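Local coordinates for Phthiocerol/phenolphthiocerol synthesis polyketide synthase type I PpsC (Mycobacterium tuberculosis, PDB 5NJI), which contributes to phthiocerol and phenolphthiocerol synthesis through a type I polyketide synthase dehydratase domain, which probably removes water from beta-hydroxyacyl intermediates, at residues R206-L211 / G279-G284. The protein carries 1 engineered substitution. Sequence-based numbering, arbitrary orientation.
Sequences RAQVRL and GVRAVG
Antiparallel strand pairing joins Arg206–Val209 to Arg281–Gly284 in the antiparallel sheet, where strand 205-209 lies between strands 281-289 and 194-200. Ala207 and Ala282 form the hydrogen-bonded pair: Ala207 N reaches Ala282 O at 2.8 Å and Ala282 N returns to Ala207 O at 2.9 Å, both nearly straight. Val209 N extends the ladder to Val280 O at 2.9 Å, but this donor stands 52° out of the carbonyl plane. On its other edge the segment 279-284 carries a classic beta bulge, Val280 and Arg281 both facing Thr300 on strand 292-300. Such curled antiparallel sheet packed around helices is characteristic of the double hotdog fold of polyketide synthase dehydratases. Here Ala207, Val209 and Ala282 look into the protein, with Val209 CG1 approaching Ala282 CB at 4.2 Å while Val209 also touches Met228 and Ile231 of helix 226-234. The side chain of Ala282 remains about 11 Å from the bound dodecenoyl-CoA. The other face carries Arg206, Gln208, Arg281 and Val283. Bends at chi2 and chi3 (-70° and -57°) fold Arg281 back across the neighbouring strand, laying its guanidinium over Ala207 O, which sits 3.7 Å above the plane. Arg281 NH1 donates to Gln208 OE1 at 2.6 Å, with the acceptor close to the guanidinium plane although amide and guanidinium are clearly turned against each other. A water accepts from Arg281 NH2 and donates to Arg206 O, linking the guanidinium to the backbone of the opposing strand as well as to the Gln208 side chain. Arg206 NH2 comes to 3.1 Å from Arg281 NH2, a contact between two donors; the salt bridge from Arg206 to Glu168 probably offsets some of the like-charge repulsion.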
loop_
_atom_site.group_PDB
_atom_site.type_symbol
_atom_site.label_atom_id
_atom_site.label_comp_id
_atom_site.label_asym_id
_atom_site.label_seq_id
_atom_site.Cartn_x
_atom_site.Cartn_y
_atom_site.Cartn_z
ATOM N N ARG A 206 10.410 3.937 14.336
ATOM C CA ARG A 206 11.471 3.290 13.589
ATOM C C ARG A 206 11.313 1.788 13.787
ATOM O O ARG A 206 11.290 1.306 14.925
ATOM C CB ARG A 206 12.846 3.785 14.054
ATOM C CG ARG A 206 12.917 5.307 14.170
ATOM C CD ARG A 206 14.313 5.815 14.492
ATOM N NE ARG A 206 15.183 5.806 13.318
ATOM C CZ ARG A 206 16.112 4.888 13.057
ATOM N NH1 ARG A 206 16.837 4.989 11.951
ATOM N NH2 ARG A 206 16.331 3.879 13.889
ATOM N N ALA A 207 11.163 1.061 12.686
ATOM C CA ALA A 207 10.906 -0.367 12.730
ATOM C C ALA A 207 11.937 -1.139 11.916
ATOM O O ALA A 207 12.339 -0.723 10.828
ATOM C CB ALA A 207 9.506 -0.692 12.200
ATOM N N GLN A 208 12.323 -2.293 12.435
ATOM C CA GLN A 208 12.993 -3.307 11.650
ATOM C C GLN A 208 11.919 -4.182 11.026
ATOM O O GLN A 208 11.037 -4.652 11.742
ATOM C CB GLN A 208 13.912 -4.151 12.541
ATOM C CG GLN A 208 14.819 -5.128 11.808
ATOM C CD GLN A 208 16.077 -4.470 11.276
ATOM O OE1 GLN A 208 16.525 -3.452 11.797
ATOM N NE2 GLN A 208 16.651 -5.050 10.231
ATOM N N VAL A 209 12.000 -4.405 9.711
ATOM C CA VAL A 209 10.940 -5.091 8.983
ATOM C C VAL A 209 11.493 -6.257 8.184
ATOM O O VAL A 209 12.665 -6.308 7.818
ATOM C CB VAL A 209 10.146 -4.131 8.068
ATOM C CG1 VAL A 209 9.494 -3.042 8.916
ATOM C CG2 VAL A 209 10.998 -3.550 6.951
ATOM N N ARG A 210 10.613 -7.222 7.924
ATOM C CA ARG A 210 10.952 -8.385 7.129
ATOM C C ARG A 210 9.678 -8.824 6.430
ATOM O O ARG A 210 8.576 -8.561 6.910
ATOM C CB ARG A 210 11.490 -9.526 7.985
ATOM C CG ARG A 210 10.396 -10.252 8.729
ATOM C CD ARG A 210 10.948 -11.251 9.715
ATOM N NE ARG A 210 11.580 -12.386 9.051
ATOM C CZ ARG A 210 10.910 -13.448 8.606
ATOM N NH1 ARG A 210 9.590 -13.512 8.747
ATOM N NH2 ARG A 210 11.555 -14.444 8.017
ATOM N N LEU A 211 9.837 -9.464 5.287
ATOM C CA LEU A 211 8.702 -9.972 4.553
ATOM C C LEU A 211 8.451 -11.417 4.963
ATOM O O LEU A 211 9.326 -12.265 4.739
ATOM C CB LEU A 211 8.965 -9.886 3.070
ATOM C CG LEU A 211 7.795 -10.224 2.162
ATOM C CD1 LEU A 211 6.645 -9.206 2.360
ATOM C CD2 LEU A 211 8.229 -10.243 0.716
ATOM N N GLY A 279 13.576 -4.231 1.651
ATOM C CA GLY A 279 13.550 -3.277 2.736
ATOM C C GLY A 279 13.719 -3.953 4.079
ATOM O O GLY A 279 13.129 -4.999 4.350
ATOM N N VAL A 280 14.514 -3.320 4.944
ATOM C CA VAL A 280 14.759 -3.818 6.292
ATOM C C VAL A 280 14.468 -2.789 7.371
ATOM O O VAL A 280 14.347 -3.163 8.549
ATOM C CB VAL A 280 16.208 -4.341 6.446
ATOM C CG1 VAL A 280 16.455 -5.472 5.489
ATOM C CG2 VAL A 280 17.211 -3.249 6.209
ATOM N N ARG A 281 14.342 -1.504 7.040
ATOM C CA ARG A 281 14.076 -0.469 8.023
ATOM C C ARG A 281 12.995 0.450 7.487
ATOM O O ARG A 281 13.061 0.878 6.327
ATOM C CB ARG A 281 15.328 0.370 8.335
ATOM C CG ARG A 281 16.528 -0.410 8.875
ATOM C CD ARG A 281 16.313 -0.933 10.287
ATOM N NE ARG A 281 15.990 0.132 11.232
ATOM C CZ ARG A 281 15.658 -0.068 12.504
ATOM N NH1 ARG A 281 15.602 -1.299 12.997
ATOM N NH2 ARG A 281 15.380 0.965 13.287
ATOM N N ALA A 282 12.000 0.743 8.322
ATOM C CA ALA A 282 10.966 1.706 7.992
ATOM C C ALA A 282 10.918 2.778 9.065
ATOM O O ALA A 282 11.015 2.477 10.262
ATOM C CB ALA A 282 9.602 1.017 7.861
ATOM N N VAL A 283 10.785 4.031 8.634
ATOM C CA VAL A 283 10.672 5.172 9.530
ATOM C C VAL A 283 9.380 5.905 9.171
ATOM O O VAL A 283 9.155 6.232 8.000
ATOM C CB VAL A 283 11.894 6.099 9.427
ATOM C CG1 VAL A 283 11.774 7.244 10.414
ATOM C CG2 VAL A 283 13.168 5.306 9.659
ATOM N N GLY A 284 8.522 6.108 10.158
ATOM C CA GLY A 284 7.225 6.724 9.929
ATOM C C GLY A 284 6.958 7.851 10.903
ATOM O O GLY A 284 7.282 7.754 12.088
HETATM O O HOH W 1 13.678 0.036 15.545
#